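Odorant binding protein (AGAP010409-PA) (Anopheles gambiae, PDB 3L4A) probably binds and carries odorant molecules as a small, secreted, mainly helical insect protein of the PBP/GOBP family. Local coordinates at residues V25-N30 and P36-F41; N50-K55 and C97-S102; E5-S10 and R43-E48; V58-N63 and A79-C84. All blocks are in the same frame, centred on the assembly; numbering follows the deposited sequence. Where two conformers were deposited one is given.

Contact 1: residues V25-N30 and P36-F41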
loop_
_atom_site.group_PDB
_atom_site.type_symbol
_atom_site.label_atom_id
_atom_site.label_comp_id
_atom_site.label_asym_id
_atom_site.label_seq_id
_atom_site.Cartn_x
_atom_site.Cartn_y
_atom_site.Cartn_z
ATOM N N VAL A 25 15.286 -4.468 -6.666
ATOM C CA VAL A 25 14.889 -5.357 -7.746
ATOM C C VAL A 25 13.476 -5.875 -7.481
ATOM O O VAL A 25 12.650 -5.931 -8.395
ATOM C CB VAL A 25 15.860 -6.543 -7.908
ATOM C CG1 VAL A 25 15.277 -7.577 -8.866
ATOM C CG2 VAL A 25 17.219 -6.056 -8.394
ATOM N N HIS A 26 13.204 -6.264 -6.239
ATOM C CA HIS A 26 11.867 -6.717 -5.863
ATOM C C HIS A 26 10.848 -5.602 -6.057
ATOM O O HIS A 26 9.798 -5.806 -6.667
ATOM C CB HIS A 26 11.835 -7.179 -4.409
ATOM C CG HIS A 26 12.507 -8.493 -4.172
ATOM N ND1 HIS A 26 11.963 -9.690 -4.582
ATOM C CD2 HIS A 26 13.667 -8.800 -3.544
ATOM C CE1 HIS A 26 12.765 -10.679 -4.229
ATOM N NE2 HIS A 26 13.806 -10.166 -3.597
ATOM N N TYR A 27 11.163 -4.418 -5.543
ATOM C CA TYR A 27 10.224 -3.302 -5.598
ATOM C C TYR A 27 9.832 -2.934 -7.030
ATOM O O TYR A 27 8.671 -2.623 -7.307
ATOM C CB TYR A 27 10.798 -2.077 -4.879
ATOM C CG TYR A 27 11.178 -2.323 -3.437
ATOM C CD1 TYR A 27 10.629 -3.379 -2.717
ATOM C CD2 TYR A 27 12.075 -1.485 -2.792
ATOM C CE1 TYR A 27 10.976 -3.597 -1.394
ATOM C CE2 TYR A 27 12.416 -1.685 -1.471
ATOM C CZ TYR A 27 11.872 -2.742 -0.778
ATOM O OH TYR A 27 12.223 -2.941 0.535
ATOM N N ARG A 28 10.803 -2.954 -7.937
ATOM C CA ARG A 28 10.533 -2.626 -9.335
ATOM C C ARG A 28 9.718 -3.736 -10.001
ATOM O O ARG A 28 9.108 -3.525 -11.048
ATOM C CB ARG A 28 11.839 -2.370 -10.093
ATOM C CG ARG A 28 12.567 -1.117 -9.631
ATOM C CD ARG A 28 13.981 -1.041 -10.188
ATOM N NE ARG A 28 14.615 0.236 -9.873
ATOM C CZ ARG A 28 15.926 0.454 -9.932
ATOM N NH1 ARG A 28 16.747 -0.524 -10.287
ATOM N NH2 ARG A 28 16.417 1.650 -9.628
ATOM N N ALA A 29 9.711 -4.912 -9.381
ATOM C CA ALA A 29 8.930 -6.048 -9.864
ATOM C C ALA A 29 7.612 -6.173 -9.097
ATOM O O ALA A 29 6.940 -7.203 -9.159
ATOM C CB ALA A 29 9.736 -7.333 -9.739
ATOM N N ASN A 30 7.252 -5.117 -8.371
ATOM C CA ASN A 30 6.050 -5.118 -7.539
ATOM C C ASN A 30 6.014 -6.272 -6.537
ATOM O O ASN A 30 4.954 -6.824 -6.234
ATOM C CB ASN A 30 4.794 -5.097 -8.409
ATOM C CG ASN A 30 4.637 -3.791 -9.158
ATOM O OD1 ASN A 30 4.708 -2.712 -8.567
ATOM N ND2 ASN A 30 4.424 -3.880 -10.466
ATOM N N PRO A 36 11.257 -5.751 7.847
ATOM C CA PRO A 36 11.092 -4.406 8.415
ATOM C C PRO A 36 11.412 -3.259 7.455
ATOM O O PRO A 36 10.746 -2.227 7.506
ATOM C CB PRO A 36 12.072 -4.400 9.590
ATOM C CG PRO A 36 12.203 -5.833 9.973
ATOM C CD PRO A 36 12.110 -6.604 8.692
ATOM N N VAL A 37 12.422 -3.424 6.609
ATOM C CA VAL A 37 12.770 -2.385 5.644
ATOM C C VAL A 37 11.636 -2.208 4.650
ATOM O O VAL A 37 11.160 -1.092 4.417
ATOM C CB VAL A 37 14.071 -2.722 4.893
ATOM C CG1 VAL A 37 14.359 -1.673 3.825
ATOM C CG2 VAL A 37 15.225 -2.802 5.877
ATOM N N THR A 38 11.192 -3.317 4.072
ATOM C CA THR A 38 10.079 -3.278 3.128
ATOM C C THR A 38 8.801 -2.731 3.771
ATOM O O THR A 38 8.024 -2.040 3.108
ATOM C CB THR A 38 9.821 -4.655 2.508
ATOM O OG1 THR A 38 10.994 -5.064 1.791
ATOM C CG2 THR A 38 8.663 -4.593 1.533
ATOM N N HIS A 39 8.572 -3.035 5.042
ATOM C CA HIS A 39 7.406 -2.464 5.716
ATOM C C HIS A 39 7.437 -0.950 5.600
ATOM O O HIS A 39 6.449 -0.316 5.223
ATOM C CB HIS A 39 7.360 -2.829 7.198
ATOM C CG HIS A 39 7.166 -4.286 7.464
ATOM N ND1 HIS A 39 7.333 -4.831 8.720
ATOM C CD2 HIS A 39 6.835 -5.314 6.648
ATOM C CE1 HIS A 39 7.102 -6.131 8.668
ATOM N NE2 HIS A 39 6.798 -6.452 7.423
ATOM N N CYS A 40 8.572 -0.360 5.949
ATOM C CA CYS A 40 8.702 1.086 5.893
ATOM C C CYS A 40 8.695 1.618 4.467
ATOM O O CYS A 40 8.174 2.703 4.211
ATOM C CB CYS A 40 9.948 1.557 6.648
ATOM S SG CYS A 40 9.836 1.355 8.444
ATOM N N PHE A 41 9.248 0.850 3.535
ATOM C CA PHE A 41 9.221 1.233 2.132
ATOM C C PHE A 41 7.778 1.319 1.617
ATOM O O PHE A 41 7.405 2.285 0.948
ATOM C CB PHE A 41 10.041 0.254 1.286
ATOM C CG PHE A 41 10.121 0.639 -0.163
ATOM C CD1 PHE A 41 11.008 1.622 -0.579
ATOM C CD2 PHE A 41 9.303 0.038 -1.104
ATOM C CE1 PHE A 41 11.093 1.986 -1.906
ATOM C CE2 PHE A 41 9.375 0.400 -2.440
ATOM C CZ PHE A 41 10.272 1.381 -2.841
#

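Contact 2: residues N50-K55 and C97-S102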
loop_
_atom_site.group_PDB
_atom_site.type_symbol
_atom_site.label_atom_id
_atom_site.label_comp_id
_atom_site.label_asym_id
_atom_site.label_seq_id
_atom_site.Cartn_x
_atom_site.Cartn_y
_atom_site.Cartn_z
ATOM N N ASN A 50 -0.265 9.182 -1.890
ATOM C CA ASN A 50 -1.516 9.461 -1.182
ATOM C C ASN A 50 -2.538 8.342 -1.297
ATOM O O ASN A 50 -3.745 8.564 -1.407
ATOM C CB ASN A 50 -2.118 10.822 -1.540
ATOM C CG ASN A 50 -2.845 11.441 -0.367
ATOM O OD1 ASN A 50 -2.686 10.989 0.772
ATOM N ND2 ASN A 50 -3.640 12.474 -0.625
ATOM N N LEU A 51 -2.022 7.120 -1.229
ATOM C CA LEU A 51 -2.835 5.905 -1.195
ATOM C C LEU A 51 -3.123 5.498 0.238
ATOM O O LEU A 51 -3.941 4.612 0.486
ATOM C CB LEU A 51 -2.071 4.756 -1.851
ATOM C CG LEU A 51 -1.698 4.921 -3.313
ATOM C CD1 LEU A 51 -0.761 3.808 -3.755
ATOM C CD2 LEU A 51 -2.959 4.938 -4.169
ATOM N N TYR A 52 -2.434 6.133 1.174
ATOM C CA TYR A 52 -2.406 5.673 2.553
ATOM C C TYR A 52 -2.064 6.818 3.476
ATOM O O TYR A 52 -1.385 7.778 3.096
ATOM C CB TYR A 52 -1.361 4.552 2.732
ATOM C CG TYR A 52 -1.274 4.046 4.158
ATOM C CD1 TYR A 52 -2.145 3.068 4.618
ATOM C CD2 TYR A 52 -0.324 4.550 5.052
ATOM C CE1 TYR A 52 -2.091 2.616 5.925
ATOM C CE2 TYR A 52 -0.260 4.093 6.367
ATOM C CZ TYR A 52 -1.147 3.119 6.794
ATOM O OH TYR A 52 -1.114 2.643 8.084
ATOM N N ASP A 53 -2.519 6.675 4.711
ATOM C CA ASP A 53 -2.332 7.669 5.731
ATOM C C ASP A 53 -2.244 6.960 7.083
ATOM O O ASP A 53 -3.023 6.053 7.339
ATOM C CB ASP A 53 -3.552 8.593 5.692
ATOM C CG ASP A 53 -3.395 9.774 6.583
ATOM O OD1 ASP A 53 -2.995 10.832 6.061
ATOM O OD2 ASP A 53 -3.623 9.633 7.808
ATOM N N ASP A 54 -1.304 7.358 7.938
ATOM C CA ASP A 54 -1.118 6.680 9.220
ATOM C C ASP A 54 -2.378 6.729 10.070
ATOM O O ASP A 54 -2.663 5.798 10.824
ATOM C CB ASP A 54 0.048 7.289 10.005
ATOM C CG ASP A 54 1.380 7.075 9.326
ATOM O OD1 ASP A 54 1.654 5.936 8.892
ATOM O OD2 ASP A 54 2.158 8.044 9.226
ATOM N N LYS A 55 -3.120 7.826 9.948
ATOM C CA LYS A 55 -4.316 8.041 10.750
ATOM C C LYS A 55 -5.570 7.528 10.055
ATOM O O LYS A 55 -6.401 6.859 10.674
ATOM C CB LYS A 55 -4.481 9.530 11.078
ATOM C CG LYS A 55 -5.683 9.839 11.962
ATOM C CD LYS A 55 -5.682 11.287 12.415
ATOM C CE LYS A 55 -6.845 11.542 13.366
ATOM N NZ LYS A 55 -6.946 12.960 13.799
ATOM N N CYS A 97 5.206 1.407 10.328
ATOM C CA CYS A 97 5.546 0.707 9.100
ATOM C C CYS A 97 4.830 -0.630 9.041
ATOM O O CYS A 97 4.285 -1.003 8.003
ATOM C CB CYS A 97 7.049 0.486 9.011
ATOM S SG CYS A 97 7.986 2.015 8.962
ATOM N N GLU A 98 4.842 -1.364 10.147
ATOM C CA GLU A 98 4.141 -2.641 10.186
ATOM C C GLU A 98 2.644 -2.438 9.913
ATOM O O GLU A 98 2.011 -3.239 9.219
ATOM C CB GLU A 98 4.357 -3.335 11.535
ATOM C CG GLU A 98 3.732 -4.719 11.619
ATOM C CD GLU A 98 3.850 -5.316 13.006
ATOM O OE1 GLU A 98 3.042 -6.206 13.342
ATOM O OE2 GLU A 98 4.745 -4.881 13.760
ATOM N N ARG A 99 2.088 -1.361 10.460
ATOM C CA ARG A 99 0.682 -1.039 10.257
ATOM C C ARG A 99 0.359 -0.825 8.776
ATOM O O ARG A 99 -0.623 -1.378 8.261
ATOM C CB ARG A 99 0.287 0.191 11.076
ATOM C CG ARG A 99 -1.200 0.489 11.060
ATOM C CD ARG A 99 -1.489 1.868 11.613
ATOM N NE ARG A 99 -1.113 1.955 13.018
ATOM C CZ ARG A 99 -1.070 3.090 13.704
ATOM N NH1 ARG A 99 -1.379 4.236 13.111
ATOM N NH2 ARG A 99 -0.712 3.077 14.982
ATOM N N ALA A 100 1.172 -0.021 8.093
ATOM C CA ALA A 100 0.941 0.245 6.679
ATOM C C ALA A 100 1.074 -1.032 5.866
ATOM O O ALA A 100 0.280 -1.286 4.964
ATOM C CB ALA A 100 1.911 1.312 6.156
ATOM N N TYR A 101 2.085 -1.840 6.174
ATOM C CA TYR A 101 2.290 -3.072 5.429
ATOM C C TYR A 101 1.103 -4.023 5.608
ATOM O O TYR A 101 0.598 -4.592 4.633
ATOM C CB TYR A 101 3.593 -3.734 5.870
ATOM C CG TYR A 101 3.979 -4.937 5.042
ATOM C CD1 TYR A 101 3.668 -6.222 5.468
ATOM C CD2 TYR A 101 4.671 -4.793 3.846
ATOM C CE1 TYR A 101 4.021 -7.327 4.711
ATOM C CE2 TYR A 101 5.027 -5.897 3.077
ATOM C CZ TYR A 101 4.697 -7.159 3.523
ATOM O OH TYR A 101 5.042 -8.268 2.782
ATOM N N SER A 102 0.657 -4.177 6.854
ATOM C CA SER A 102 -0.511 -4.998 7.144
ATOM C C SER A 102 -1.733 -4.495 6.385
ATOM O O SER A 102 -2.480 -5.278 5.802
ATOM C CB SER A 102 -0.807 -5.030 8.641
ATOM O OG SER A 102 -1.900 -5.895 8.903
#

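Contact 3: residues E5-S10 and R43-E48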
loop_
_atom_site.group_PDB
_atom_site.type_symbol
_atom_site.label_atom_id
_atom_site.label_comp_id
_atom_site.label_asym_id
_atom_site.label_seq_id
_atom_site.Cartn_x
_atom_site.Cartn_y
_atom_site.Cartn_z
ATOM N N GLU A 5 8.759 5.546 -10.980
ATOM C CA GLU A 5 10.199 5.506 -10.729
ATOM C C GLU A 5 10.626 6.500 -9.657
ATOM O O GLU A 5 11.375 6.154 -8.745
ATOM C CB GLU A 5 10.964 5.806 -12.022
ATOM C CG GLU A 5 10.450 7.036 -12.765
ATOM C CD GLU A 5 11.500 7.687 -13.649
ATOM O OE1 GLU A 5 12.665 7.238 -13.631
ATOM O OE2 GLU A 5 11.159 8.654 -14.361
ATOM N N SER A 6 10.155 7.737 -9.784
ATOM C CA SER A 6 10.578 8.822 -8.904
ATOM C C SER A 6 10.318 8.491 -7.436
ATOM O O SER A 6 11.185 8.676 -6.578
ATOM C CB SER A 6 9.858 10.117 -9.295
ATOM O OG SER A 6 10.195 11.180 -8.430
ATOM N N VAL A 7 9.118 7.997 -7.157
ATOM C CA VAL A 7 8.724 7.675 -5.790
ATOM C C VAL A 7 9.501 6.478 -5.234
ATOM O O VAL A 7 9.854 6.461 -4.056
ATOM C CB VAL A 7 7.198 7.455 -5.690
ATOM C CG1 VAL A 7 6.821 6.917 -4.335
ATOM C CG2 VAL A 7 6.463 8.757 -5.955
ATOM N N ILE A 8 9.800 5.496 -6.079
ATOM C CA ILE A 8 10.610 4.362 -5.640
ATOM C C ILE A 8 12.005 4.825 -5.211
ATOM O O ILE A 8 12.515 4.443 -4.148
ATOM C CB ILE A 8 10.723 3.277 -6.730
ATOM C CG1 ILE A 8 9.402 2.514 -6.855
ATOM C CG2 ILE A 8 11.857 2.318 -6.403
ATOM C CD1 ILE A 8 9.364 1.554 -8.026
ATOM N N GLU A 9 12.623 5.671 -6.029
ATOM C CA GLU A 9 13.949 6.164 -5.700
ATOM C C GLU A 9 13.938 7.021 -4.433
ATOM O O GLU A 9 14.771 6.848 -3.550
ATOM C CB GLU A 9 14.536 6.945 -6.879
ATOM C CG GLU A 9 14.508 6.166 -8.196
ATOM C CD GLU A 9 15.297 4.883 -8.120
ATOM O OE1 GLU A 9 14.865 3.878 -8.722
ATOM O OE2 GLU A 9 16.344 4.874 -7.446
ATOM N N SER A 10 12.978 7.941 -4.333
ATOM C CA SER A 10 12.912 8.806 -3.163
ATOM C C SER A 10 12.628 8.012 -1.892
ATOM O O SER A 10 13.218 8.262 -0.849
ATOM C CB SER A 10 11.872 9.904 -3.368
ATOM O OG SER A 10 12.273 10.743 -4.440
ATOM N N ARG A 43 5.059 1.723 3.408
ATOM C CA ARG A 43 4.472 2.907 4.032
ATOM C C ARG A 43 4.837 4.172 3.251
ATOM O O ARG A 43 3.982 5.000 2.958
ATOM C CB ARG A 43 4.921 3.046 5.480
ATOM C CG ARG A 43 4.476 4.348 6.129
ATOM C CD ARG A 43 4.790 4.351 7.606
ATOM N NE ARG A 43 4.454 5.627 8.235
ATOM C CZ ARG A 43 5.293 6.654 8.322
ATOM N NH1 ARG A 43 6.525 6.552 7.837
ATOM N NH2 ARG A 43 4.903 7.777 8.908
ATOM N N CYS A 44 6.115 4.325 2.924
ATOM C CA CYS A 44 6.588 5.512 2.228
ATOM C C CYS A 44 5.892 5.686 0.882
ATOM O O CYS A 44 5.442 6.777 0.545
ATOM C CB CYS A 44 8.106 5.431 2.041
ATOM S SG CYS A 44 8.824 6.880 1.234
ATOM N N ILE A 45 5.813 4.611 0.101
ATOM C CA ILE A 45 5.177 4.686 -1.215
ATOM C C ILE A 45 3.699 5.054 -1.066
ATOM O O ILE A 45 3.163 5.882 -1.810
ATOM C CB ILE A 45 5.293 3.352 -1.980
ATOM C CG1 ILE A 45 6.762 3.017 -2.274
ATOM C CG2 ILE A 45 4.461 3.399 -3.256
ATOM C CD1 ILE A 45 7.492 4.059 -3.053
ATOM N N GLY A 46 3.038 4.450 -0.088
ATOM C CA GLY A 46 1.636 4.732 0.145
ATOM C C GLY A 46 1.412 6.181 0.526
ATOM O O GLY A 46 0.473 6.820 0.046
ATOM N N LEU A 47 2.265 6.710 1.396
ATOM C CA LEU A 47 2.160 8.116 1.782
ATOM C C LEU A 47 2.414 9.051 0.605
ATOM O O LEU A 47 1.660 10.000 0.396
ATOM C CB LEU A 47 3.132 8.438 2.918
ATOM C CG LEU A 47 2.836 7.770 4.260
ATOM C CD1 LEU A 47 3.965 8.041 5.243
ATOM C CD2 LEU A 47 1.496 8.261 4.822
ATOM N N GLU A 48 3.470 8.777 -0.157
ATOM C CA GLU A 48 3.879 9.652 -1.260
ATOM C C GLU A 48 2.849 9.698 -2.376
ATOM O O GLU A 48 2.630 10.749 -2.983
ATOM C CB GLU A 48 5.223 9.201 -1.827
ATOM C CG GLU A 48 6.399 9.594 -0.975
ATOM C CD GLU A 48 6.553 11.096 -0.883
ATOM O OE1 GLU A 48 6.312 11.785 -1.901
ATOM O OE2 GLU A 48 6.905 11.584 0.207
#

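Contact 4: residues V58-N63 and A79-C84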
loop_
_atom_site.group_PDB
_atom_site.type_symbol
_atom_site.label_atom_id
_atom_site.label_comp_id
_atom_site.label_asym_id
_atom_site.label_seq_id
_atom_site.Cartn_x
_atom_site.Cartn_y
_atom_site.Cartn_z
ATOM N N VAL A 58 -6.208 3.395 4.503
ATOM C CA VAL A 58 -6.134 3.247 3.053
ATOM C C VAL A 58 -7.223 4.050 2.338
ATOM O O VAL A 58 -8.408 3.917 2.653
ATOM C CB VAL A 58 -6.276 1.763 2.670
ATOM C CG1 VAL A 58 -6.379 1.591 1.165
ATOM C CG2 VAL A 58 -5.118 0.957 3.237
ATOM N N ASP A 59 -6.839 4.896 1.386
ATOM C CA ASP A 59 -7.844 5.572 0.576
ATOM C C ASP A 59 -8.279 4.598 -0.496
ATOM O O ASP A 59 -7.579 4.389 -1.485
ATOM C CB ASP A 59 -7.322 6.880 -0.044
ATOM C CG ASP A 59 -8.339 7.537 -0.981
ATOM O OD1 ASP A 59 -9.400 6.945 -1.244
ATOM O OD2 ASP A 59 -8.076 8.651 -1.493
ATOM N N LEU A 60 -9.442 3.983 -0.290
ATOM C CA LEU A 60 -9.923 2.964 -1.203
ATOM C C LEU A 60 -10.226 3.490 -2.618
ATOM O O LEU A 60 -10.050 2.776 -3.604
ATOM C CB LEU A 60 -11.122 2.232 -0.584
ATOM C CG LEU A 60 -10.744 1.496 0.708
ATOM C CD1 LEU A 60 -11.968 0.915 1.427
ATOM C CD2 LEU A 60 -9.729 0.414 0.420
ATOM N N GLN A 61 -10.689 4.733 -2.724
ATOM C CA GLN A 61 -10.923 5.315 -4.044
ATOM C C GLN A 61 -9.613 5.555 -4.799
ATOM O O GLN A 61 -9.510 5.254 -5.992
ATOM C CB GLN A 61 -11.722 6.616 -3.938
ATOM C CG GLN A 61 -11.923 7.291 -5.282
ATOM C CD GLN A 61 -12.768 6.469 -6.241
ATOM O OE1 GLN A 61 -13.684 5.753 -5.822
ATOM N NE2 GLN A 61 -12.475 6.567 -7.528
ATOM N N ALA A 62 -8.614 6.078 -4.090
ATOM C CA ALA A 62 -7.293 6.287 -4.677
ATOM C C ALA A 62 -6.678 4.970 -5.154
ATOM O O ALA A 62 -6.099 4.890 -6.231
ATOM C CB ALA A 62 -6.376 6.976 -3.687
ATOM N N ASN A 63 -6.812 3.925 -4.344
ATOM C CA ASN A 63 -6.336 2.609 -4.756
ATOM C C ASN A 63 -7.113 2.015 -5.936
ATOM O O ASN A 63 -6.540 1.394 -6.828
ATOM C CB ASN A 63 -6.291 1.663 -3.556
ATOM C CG ASN A 63 -5.083 1.912 -2.691
ATOM O OD1 ASN A 63 -3.997 1.394 -2.968
ATOM N ND2 ASN A 63 -5.243 2.729 -1.659
ATOM N N ALA A 79 -16.599 -2.214 0.189
ATOM C CA ALA A 79 -17.072 -3.003 1.322
ATOM C C ALA A 79 -16.076 -4.079 1.729
ATOM O O ALA A 79 -15.794 -4.264 2.911
ATOM C CB ALA A 79 -18.399 -3.653 0.977
ATOM N N LYS A 80 -15.568 -4.799 0.740
ATOM C CA LYS A 80 -14.677 -5.911 1.014
ATOM C C LYS A 80 -13.405 -5.416 1.689
ATOM O O LYS A 80 -12.951 -5.997 2.677
ATOM C CB LYS A 80 -14.392 -6.708 -0.256
ATOM C CG LYS A 80 -13.409 -6.110 -1.211
ATOM C CD LYS A 80 -13.384 -6.935 -2.504
ATOM C CE LYS A 80 -13.107 -8.419 -2.234
ATOM N NZ LYS A 80 -12.881 -9.190 -3.511
ATOM N N HIS A 81 -12.858 -4.310 1.201
ATOM C CA HIS A 81 -11.617 -3.815 1.789
ATOM C C HIS A 81 -11.800 -3.104 3.117
ATOM O O HIS A 81 -10.964 -3.234 4.008
ATOM C CB HIS A 81 -10.825 -2.984 0.787
ATOM C CG HIS A 81 -10.289 -3.809 -0.329
ATOM N ND1 HIS A 81 -9.424 -4.860 -0.106
ATOM C CD2 HIS A 81 -10.545 -3.802 -1.656
ATOM C CE1 HIS A 81 -9.140 -5.439 -1.258
ATOM N NE2 HIS A 81 -9.804 -4.817 -2.214
ATOM N N ARG A 82 -12.893 -2.367 3.268
ATOM C CA ARG A 82 -13.206 -1.793 4.576
ATOM C C ARG A 82 -13.232 -2.901 5.628
ATOM O O ARG A 82 -12.639 -2.769 6.688
ATOM C CB ARG A 82 -14.554 -1.074 4.568
ATOM C CG ARG A 82 -14.546 0.306 3.952
ATOM C CD ARG A 82 -15.821 1.053 4.329
ATOM N NE ARG A 82 -16.044 2.232 3.496
ATOM C CZ ARG A 82 -15.469 3.412 3.698
ATOM N NH1 ARG A 82 -15.737 4.429 2.888
ATOM N NH2 ARG A 82 -14.624 3.576 4.708
ATOM N N ALA A 83 -13.897 -4.013 5.317
ATOM C CA ALA A 83 -13.993 -5.130 6.250
ATOM C C ALA A 83 -12.637 -5.802 6.516
ATOM O O ALA A 83 -12.308 -6.126 7.666
ATOM C CB ALA A 83 -15.005 -6.151 5.745
ATOM N N CYS A 84 -11.858 -6.004 5.460
ATOM C CA CYS A 84 -10.532 -6.587 5.601
ATOM C C CYS A 84 -9.675 -5.726 6.523
ATOM O O CYS A 84 -9.034 -6.232 7.437
ATOM C CB CYS A 84 -9.877 -6.726 4.231
ATOM S SG CYS A 84 -8.242 -7.480 4.267
#

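Contact 1: residues V25-N30 and P36-F41
An aromatic stack joins helix 21-28 to the first turns of helix 36-48, with the Tyr27 and Phe41 rings lying one over the other in an offset, nearly parallel pair. Their centroids are 3.8 Å apart and their planes differ by only 11°. Phe41 is shifted toward the CD2/CE2 edge of the tyrosine ring, and the closest approach is Tyr27 CD2 to Phe41 CE2 at 3.3 Å. Phe41 starts out with CG anti to its backbone N (chi1 -177°), which carries its ring out from helix 36-48 over one face of the tyrosine, whereas Tyr27 reaches straight across between the two backbones.

At the far end of the phenol, Tyr27 OH donates a hydrogen bond of 2.8 Å to Thr38 OG1, which sits in the plane of the ring at its edge. The same Thr38 OG1 is bonded to Asp35 OD1 just ahead of the helix, so two partners grip the threonine oxygen and the buried phenol is satisfied where it meets the second helix. Stack and hydrogen bond together would restrict both tilt and rotation of the tyrosine ring. Val37 adds a looser contact, its CG1 lying 4.1 Å from Tyr27 OH.

Beyond the stack, Phe41 packs on Ile8 and Cys11 of helix 5-14. Just past Tyr27, Asn30 has a positive phi and closes helix 21-28 in a Schellman motif, in which Glu31 N bonds to His26 O and Asn30 N to Tyr27 O. The whole unit is a pair of consecutive helices locked by aromatic stacking, in the disulfide-braced helical fold of insect odorant-binding proteins.

Contact 2: residues N50-K55 and C97-S102
This is a strand-on-helix contact near the centre of the molecule: Tyr52, on the first strand of the small hairpin 52-53/57-58, lays the face of its ring against Ala100 of helix 96-105. Ala100 CB stands 3.9 Å from the centroid of the Tyr52 ring and 29° off its normal, a CH-pi contact over the face. The methyl is displaced toward one side of the ring, with Tyr52 CE2 to Ala100 CB measuring 3.5 Å. The phenol end runs on over the helix backbone, bringing Tyr52 OH to 3.5 Å from Ala100 CA. With CG anti to the backbone N (chi1 179°), the ring projects from the extended strand directly at the helix, while Leu47 and Ala103 pack against it too.

Arg99 covers the end of the tyrosine, its CD lying 3.6 Å from Tyr52 OH. The arginine chain then bends at chi3 (-64°), and its NH1 makes a weak hydrogen bond to Asp54 O at 3.1 Å, the oxygen lying in the guanidinium plane. The stronger partner is Ile93 O, held by Arg99 NH2. The Asp54 carboxylate turns instead to Arg43 of helix 36-48, which forms a salt bridge with it.

The turn itself is shaped by Asp53, whose OD2 accepts from Lys55 N at 2.8 Å in an Asx turn and also takes the backbone N of Tyr56. Nearby, Cys97 joins Cys40 in a disulfide. A short hairpin thus rests, chiefly through Tyr52, on a helix that is itself tied to helix 36-48 by the second-to-fifth cysteine bridge of the classical insect odorant-binding fold.

Contact 3: residues E5-S10 and R43-E48
Val7 and Ile45 bring together two helices of the odorant-binding fold, helix 5-14 and helix 36-48, beside the disulfide Cys11-Cys44 that ties the same pair covalently. The short segments run in roughly opposed directions, at 135°, and their axes come within 9.6 Å. Val7 gives up the most surface. Its CA-CB bond points at the partner helix, and CG1, anti to the backbone N (chi1 171°), is the branch that does the touching.

Ile45 sets out at an angle to helix 5-14, but the chain folds at chi2 (-58°), which brings its terminal methyl back against Val7. Val7 CG1 and Ile45 CD1 meet at 3.2 Å, tighter than usual for two carbons, so the packing here is close. The same methyl touches the helix backbone, with Ile45 CD1 at 3.5 Å from Val7 O and 4.1 Å from Ile8 CA. Ile8 directs its own side chain away from helix 36-48, its CD1 ending near Tyr27 O.

Val7 CG1 is thereby held between two residues one turn apart on helix 36-48. Glu48 supplies the second side with the aliphatic base of its side chain, not its charge. Its chain bends at chi2 toward the surface, and no hydrogen bond crosses between the segments. The Glu48 contact is made by CB, which lies 3.7 Å from Val7 CG1.

Contact 4: residues V58-N63 and A79-C84
The carbonyl oxygen of Asp59 takes two bonds from one residue, Asn63: the backbone N at 3.0 Å and the side-chain ND2 at 2.9 Å. The amide donor lies well above the carbonyl plane, 51° out of it. Asn63 ND2 also reaches Leu51 O, tying this first turn to the residue just before the hairpin. Asp59 is the N-cap of helix 60-66, and its OD1 receives Ala62 N in a nearly straight bond (3.1 Å, 171°). That OD1 is bonded as well by the backbone N of Leu133, in the added C-terminal extension.

From the turn so fixed, Leu60 is aimed at helix 75-87 by having CG anti to the carbonyl carbon (chi1 -62°), and its fork straddles adjacent residues: Leu60 CD2 meets His81 CB at 3.6 Å, and Leu60 CD1 meets Arg82 CG at 3.7 Å. Only aliphatic carbons of the polar pair are used. The Arg82 chain runs on extended, and its NH2 bonds to the backbone oxygen of Trp134, a residue of the tag. His81 turns its ring edge-to-face with Phe77. Here an N-capped helix start is packed through one leucine onto the disulfide-bearing helix 75-87 of the odorant-binding fold.

Contacts 1 and 3 lie 10 Å apart, centre to centre, and share helix 36-48, which receives helix 21-28 on its first turns and helix 5-14 on its last. Arg28 of contact 1 also forms a salt bridge with Glu9 of contact 3. Contact 2 is the bridge: the Cys40-Cys97 disulfide links it to contact 1, and Arg43 with Asp54 links it to contact 3. Contact 4 falls within the chain between the two segments of contact 2 and touches it through Leu51. Contacts 1 and 4, about 21 Å apart between centres, flank the middle of the molecule. The N-terminal helices and the later ones are thus joined through the central hairpin and helix 96-105.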